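Putative glycoside hydrolase (Bacteroides thetaiotaomicron VPI-5482, PDB 3HBZ) is of unproven function but binds calcium and may play a role in carbohydrate metabolism. Local coordinates at residues A[100-105]-A[124-129]; A[200-205]-A[309-314]. One frame throughout, in Å; residues are numbered along the deposited sequence.

Interaction 1: residues A[100-105]-A[124-129]; sequences YNFEDT and MEWASG. With CA (calcium ion), chain B.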
loop_
_atom_site.group_PDB
_atom_site.type_symbol
_atom_site.label_atom_id
_atom_site.label_comp_id
_atom_site.label_asym_id
_atom_site.label_seq_id
_atom_site.Cartn_x
_atom_site.Cartn_y
_atom_site.Cartn_z
ATOM N N TYR A 100 6.508 -13.552 0.791
ATOM C CA TYR A 100 7.077 -12.238 1.111
ATOM C C TYR A 100 8.286 -12.368 2.016
ATOM O O TYR A 100 8.149 -12.697 3.185
ATOM C CB TYR A 100 6.029 -11.386 1.818
ATOM C CG TYR A 100 4.654 -11.474 1.192
ATOM C CD1 TYR A 100 4.461 -11.162 -0.140
ATOM C CD2 TYR A 100 3.556 -11.872 1.938
ATOM C CE1 TYR A 100 3.212 -11.241 -0.722
ATOM C CE2 TYR A 100 2.299 -11.970 1.368
ATOM C CZ TYR A 100 2.118 -11.638 0.050
ATOM O OH TYR A 100 0.846 -11.713 -0.501
ATOM N N ASN A 101 9.465 -12.086 1.478
ATOM C CA ASN A 101 10.704 -12.178 2.246
ATOM C C ASN A 101 11.315 -10.802 2.594
ATOM O O ASN A 101 12.314 -10.703 3.301
ATOM C CB ASN A 101 11.696 -13.057 1.472
ATOM C CG ASN A 101 11.375 -14.556 1.608
ATOM O OD1 ASN A 101 11.421 -15.105 2.689
ATOM N ND2 ASN A 101 11.066 -15.204 0.509
ATOM N N PHE A 102 10.702 -9.748 2.066
ATOM C CA PHE A 102 11.045 -8.373 2.381
ATOM C C PHE A 102 12.485 -7.995 2.070
ATOM O O PHE A 102 13.072 -7.157 2.771
ATOM C CB PHE A 102 10.619 -8.060 3.826
ATOM C CG PHE A 102 9.143 -8.262 4.041
ATOM C CD1 PHE A 102 8.250 -7.345 3.541
ATOM C CD2 PHE A 102 8.638 -9.436 4.576
ATOM C CE1 PHE A 102 6.879 -7.557 3.656
ATOM C CE2 PHE A 102 7.272 -9.633 4.689
ATOM C CZ PHE A 102 6.408 -8.681 4.218
ATOM N N GLU A 103 13.040 -8.613 1.016
ATOM C CA GLU A 103 14.386 -8.344 0.573
ATOM C C GLU A 103 14.474 -7.156 -0.406
ATOM O O GLU A 103 15.485 -6.480 -0.473
ATOM C CB GLU A 103 15.031 -9.573 -0.104
ATOM C CG GLU A 103 14.998 -10.912 0.689
ATOM C CD GLU A 103 15.570 -10.769 2.093
ATOM O OE1 GLU A 103 16.474 -9.920 2.285
ATOM O OE2 GLU A 103 15.111 -11.492 3.000
ATOM N N ASP A 104 13.432 -6.943 -1.203
ATOM C CA ASP A 104 13.531 -6.093 -2.387
ATOM C C ASP A 104 12.805 -4.778 -2.168
ATOM O O ASP A 104 11.641 -4.774 -1.724
ATOM C CB ASP A 104 12.868 -6.779 -3.574
ATOM C CG ASP A 104 13.644 -8.025 -4.053
ATOM O OD1 ASP A 104 14.877 -8.002 -4.096
ATOM O OD2 ASP A 104 12.980 -9.014 -4.342
ATOM N N THR A 105 13.468 -3.685 -2.493
ATOM C CA THR A 105 12.873 -2.360 -2.404
ATOM C C THR A 105 13.313 -1.552 -3.626
ATOM O O THR A 105 14.278 -1.921 -4.320
ATOM C CB THR A 105 13.346 -1.622 -1.174
ATOM O OG1 THR A 105 14.753 -1.482 -1.261
ATOM C CG2 THR A 105 12.944 -2.361 0.135
HETATM N N MSE A 124 4.591 -6.421 -7.915
HETATM C CA MSE A 124 3.770 -5.729 -6.892
HETATM C C MSE A 124 4.610 -4.751 -6.069
HETATM O O MSE A 124 5.760 -5.060 -5.699
HETATM C CB MSE A 124 3.111 -6.732 -5.934
HETATM C CG MSE A 124 1.953 -6.109 -5.137
HETATM SE SE MSE A 124 1.215 -7.353 -3.905
HETATM C CE MSE A 124 2.544 -7.191 -2.473
ATOM N N GLU A 125 4.033 -3.582 -5.801
ATOM C CA GLU A 125 4.538 -2.622 -4.861
ATOM C C GLU A 125 3.647 -2.569 -3.616
ATOM O O GLU A 125 2.447 -2.270 -3.695
ATOM C CB GLU A 125 4.619 -1.237 -5.481
ATOM C CG GLU A 125 5.338 -1.232 -6.820
ATOM C CD GLU A 125 5.810 0.149 -7.289
ATOM O OE1 GLU A 125 5.639 1.162 -6.541
ATOM O OE2 GLU A 125 6.390 0.184 -8.418
ATOM N N TRP A 126 4.222 -2.899 -2.466
ATOM C CA TRP A 126 3.524 -2.693 -1.192
ATOM C C TRP A 126 3.361 -1.195 -0.986
ATOM O O TRP A 126 4.145 -0.388 -1.495
ATOM C CB TRP A 126 4.315 -3.245 -0.017
ATOM C CG TRP A 126 4.378 -4.749 0.067
ATOM C CD1 TRP A 126 5.264 -5.565 -0.552
ATOM C CD2 TRP A 126 3.514 -5.601 0.846
ATOM N NE1 TRP A 126 4.985 -6.895 -0.226
ATOM C CE2 TRP A 126 3.933 -6.925 0.651
ATOM C CE3 TRP A 126 2.446 -5.356 1.712
ATOM C CZ2 TRP A 126 3.302 -8.002 1.260
ATOM C CZ3 TRP A 126 1.839 -6.412 2.348
ATOM C CH2 TRP A 126 2.259 -7.724 2.123
ATOM N N ALA A 127 2.335 -0.832 -0.242
ATOM C CA ALA A 127 2.082 0.573 0.106
ATOM C C ALA A 127 2.305 0.766 1.605
ATOM O O ALA A 127 2.219 -0.204 2.381
ATOM C CB ALA A 127 0.633 0.939 -0.259
ATOM N N SER A 128 2.554 2.023 2.003
ATOM C CA SER A 128 2.568 2.451 3.414
ATOM C C SER A 128 2.154 3.890 3.482
ATOM O O SER A 128 1.931 4.523 2.437
ATOM C CB SER A 128 3.971 2.373 4.035
ATOM O OG SER A 128 4.853 3.340 3.468
ATOM N N GLY A 129 2.084 4.425 4.704
ATOM C CA GLY A 129 1.858 5.849 4.866
ATOM C C GLY A 129 3.074 6.761 4.725
ATOM O O GLY A 129 2.989 7.938 5.089
HETATM CA CA CA B . 13.765 -11.744 4.887
HETATM O O HOH W 1 13.348 -14.011 4.332
#
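The backbones at Tyr100 and Trp126 stay well apart, with their CA atoms 10.4 Å from each other, so aromatic side chains span the gap between residues 100-102 and 124-126. The two rings form a T-shaped pair: the benzo edge of the Trp126 indole drives into a face of the Tyr100 ring, planes at 81°. Trp126 CZ2 is the atom at the apex. It stands over the centre of the phenol ring and lies 3.6 Å from Tyr100 CD1. Two further groups sandwich the indole. Phe102 CE1 sits over one face, 4.3 Å from Trp126 CE2, and its ring lies oblique to the indole; on the opposite face the CE methyl of selenomethionine Met124 settles 3.3 Å above the plane near the rim, and also comes within 4.5 Å of Tyr100 CE1. The polar ends are tied down too, Tyr100 OH to Ala97 O and Trp126 NE1 to Glu116 OE2, a residue of a sodium site.

The calcium ion beside this aromatic cluster is consistent with the domain's place in the galactose-binding-like clan, in which structural calcium ions are common. Phe102 takes a positive phi of 59°; around this turn Asn101 O binds the calcium ion at 2.4 Å and Glu103 OE2 binds it at 2.3 Å. A water on the same ion donates to Asn101 OD1, while Thr155 O, Lys157 O and Asp332 OD1 are further ligands. Were Tyr100 replaced by an alanine, a gap would probably open in front of Trp126 CZ2, with Ala97 O left without its hydroxyl partner and the indole freer to tilt. Met124 reaches the cluster through a chain extended at its first two torsions, with a bend (chi3 80°) that lays CE against the indole.

Interaction 2: residues A[200-205]-A[309-314]; sequences TKFGLP and AIVFTS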
loop_
_atom_site.group_PDB
_atom_site.type_symbol
_atom_site.label_atom_id
_atom_site.label_comp_id
_atom_site.label_asym_id
_atom_site.label_seq_id
_atom_site.Cartn_x
_atom_site.Cartn_y
_atom_site.Cartn_z
ATOM N N THR A 200 -5.497 5.165 3.065
ATOM C CA THR A 200 -5.039 3.769 2.979
ATOM C C THR A 200 -6.071 2.932 2.244
ATOM O O THR A 200 -7.063 2.488 2.827
ATOM C CB THR A 200 -4.750 3.172 4.378
ATOM O OG1 THR A 200 -5.893 3.314 5.186
ATOM C CG2 THR A 200 -3.626 3.910 5.068
ATOM N N LYS A 201 -5.809 2.691 0.953
ATOM C CA LYS A 201 -6.710 1.930 0.126
ATOM C C LYS A 201 -6.254 0.489 0.105
ATOM O O LYS A 201 -5.215 0.173 -0.431
ATOM C CB LYS A 201 -6.778 2.494 -1.282
ATOM C CG LYS A 201 -7.392 3.907 -1.323
ATOM C CD LYS A 201 -7.534 4.442 -2.735
ATOM C CE LYS A 201 -8.521 5.632 -2.795
ATOM N NZ LYS A 201 -8.514 6.385 -4.107
ATOM N N PHE A 202 -7.055 -0.368 0.709
ATOM C CA PHE A 202 -6.682 -1.751 0.955
ATOM C C PHE A 202 -7.225 -2.680 -0.109
ATOM O O PHE A 202 -8.455 -2.795 -0.310
ATOM C CB PHE A 202 -7.263 -2.224 2.302
ATOM C CG PHE A 202 -6.776 -1.447 3.517
ATOM C CD1 PHE A 202 -5.424 -1.189 3.717
ATOM C CD2 PHE A 202 -7.688 -1.036 4.501
ATOM C CE1 PHE A 202 -4.962 -0.509 4.861
ATOM C CE2 PHE A 202 -7.226 -0.370 5.665
ATOM C CZ PHE A 202 -5.879 -0.106 5.845
ATOM N N GLY A 203 -6.309 -3.382 -0.763
ATOM C CA GLY A 203 -6.643 -4.614 -1.498
ATOM C C GLY A 203 -6.306 -4.564 -2.973
ATOM O O GLY A 203 -6.406 -3.505 -3.583
ATOM N N LEU A 204 -5.954 -5.717 -3.541
ATOM C CA LEU A 204 -5.813 -5.869 -4.966
ATOM C C LEU A 204 -6.510 -7.174 -5.372
ATOM O O LEU A 204 -6.792 -8.029 -4.518
ATOM C CB LEU A 204 -4.339 -5.881 -5.366
ATOM C CG LEU A 204 -3.582 -4.528 -5.294
ATOM C CD1 LEU A 204 -2.057 -4.725 -5.624
ATOM C CD2 LEU A 204 -4.225 -3.505 -6.198
ATOM N N PRO A 205 -6.794 -7.339 -6.665
ATOM C CA PRO A 205 -7.551 -8.536 -7.074
ATOM C C PRO A 205 -6.799 -9.840 -6.796
ATOM O O PRO A 205 -5.573 -9.879 -6.939
ATOM C CB PRO A 205 -7.766 -8.318 -8.569
ATOM C CG PRO A 205 -7.733 -6.834 -8.714
ATOM C CD PRO A 205 -6.649 -6.388 -7.773
ATOM N N ALA A 309 -6.526 -7.933 0.814
ATOM C CA ALA A 309 -5.513 -7.083 1.440
ATOM C C ALA A 309 -4.866 -7.796 2.612
ATOM O O ALA A 309 -5.534 -8.541 3.352
ATOM C CB ALA A 309 -6.142 -5.751 1.945
ATOM N N ILE A 310 -3.580 -7.520 2.806
ATOM C CA ILE A 310 -2.808 -7.920 3.975
ATOM C C ILE A 310 -2.315 -6.615 4.574
ATOM O O ILE A 310 -1.844 -5.717 3.839
ATOM C CB ILE A 310 -1.607 -8.808 3.608
ATOM C CG1 ILE A 310 -2.062 -10.165 3.059
ATOM C CG2 ILE A 310 -0.626 -9.011 4.829
ATOM C CD1 ILE A 310 -0.964 -10.898 2.284
ATOM N N VAL A 311 -2.434 -6.504 5.887
ATOM C CA VAL A 311 -2.052 -5.293 6.606
ATOM C C VAL A 311 -1.268 -5.622 7.878
ATOM O O VAL A 311 -1.678 -6.524 8.670
ATOM C CB VAL A 311 -3.302 -4.501 7.041
ATOM C CG1 VAL A 311 -2.847 -3.187 7.702
ATOM C CG2 VAL A 311 -4.255 -4.260 5.853
ATOM N N PHE A 312 -0.149 -4.909 8.043
ATOM C CA PHE A 312 0.688 -4.908 9.235
ATOM C C PHE A 312 0.750 -3.500 9.799
ATOM O O PHE A 312 0.883 -2.537 9.038
ATOM C CB PHE A 312 2.108 -5.320 8.921
ATOM C CG PHE A 312 2.219 -6.592 8.127
ATOM C CD1 PHE A 312 2.132 -7.807 8.770
ATOM C CD2 PHE A 312 2.455 -6.555 6.777
ATOM C CE1 PHE A 312 2.227 -8.987 8.069
ATOM C CE2 PHE A 312 2.572 -7.745 6.038
ATOM C CZ PHE A 312 2.457 -8.944 6.687
ATOM N N THR A 313 0.660 -3.380 11.114
ATOM C CA THR A 313 0.867 -2.081 11.782
ATOM C C THR A 313 1.478 -2.243 13.187
ATOM O O THR A 313 1.129 -3.159 13.943
ATOM C CB THR A 313 -0.408 -1.241 11.838
ATOM O OG1 THR A 313 -0.095 -0.006 12.513
ATOM C CG2 THR A 313 -1.532 -1.959 12.638
ATOM N N SER A 314 2.367 -1.325 13.540
ATOM C CA SER A 314 3.058 -1.330 14.815
ATOM C C SER A 314 2.157 -0.862 15.974
ATOM O O SER A 314 2.515 -1.024 17.123
ATOM C CB SER A 314 4.325 -0.478 14.725
ATOM O OG SER A 314 4.044 0.883 14.393
#
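Phe202 rests on Ala309 and Val311, and Gly203 on Ala309, where strands 200-205 and 306-313 pair antiparallel in a domain whose clan is that of the galactose-binding-like folds. Ala309 CB is the pivot: it touches Phe202 CB at 3.7 Å and slips under the next peptide, 3.6 Å from Gly203 N. The chains come closest here, with Gly203 CA and Ala309 CA 4.0 Å apart. Two residues along, Val311 sends one methyl over the face of the Phe202 ring. This is a CH-pi contact, with Val311 CG2 4.2 Å from the centroid of the Phe202 ring and 25° off its normal, displaced toward the CD1-CE1 side. Val311 holds CG1 trans to its own nitrogen (chi1 -176°), a rotation that leaves CG2 as the branch meeting the ring.

Gly203 lets the strand break its line here. At its backbone angles a CB would be jammed against the carbonyl oxygen of Phe202, and would also come close to Ala309 CB, so the kink calls for glycine. Past it the strands pair directly, Leu204 bonding through its backbone to Val308, whereas before it the chain of 200-202 swings away and the side chain of Phe202 spans the distance to Val311.

Farther out, Phe183 of strand 177-183 meets Phe202 in an edge-to-face pair, and Tyr242 of strand 240-247 touches both Phe202 and Val311. Tyr246 OH hydrogen-bonds to Phe202 O, fixing the peptide just before the glycine. On the side of the Phe202 ring opposite Val311 CG2, the backbone oxygen Thr200 O lies 3.8 Å above the ring plane, over its centre.

Interactions 1 and 2 meet through the other side of strand 306-313: while Ala309 and Val311 point toward residues 200-205, Ile310 and Phe312 pack against the aromatic cluster of interaction 1. Tyr100 OH lies 3.4 Å from Ile310 CD1, and Trp126 CH2 lies 3.9 Å from Phe312 CE2. A looser touch, Met124 CG to Leu204 CD1 at 4.3 Å, adds a contact between Met124 of interaction 1 and Leu204 of interaction 2. The two buried contacts thus touch, their centres 12 Å apart. Interaction 1 alone carries calcium ligands, and a bound sodium ion lies about 5 Å from the Tyr100 side chain, whereas interaction 2 lies away from the metal sites.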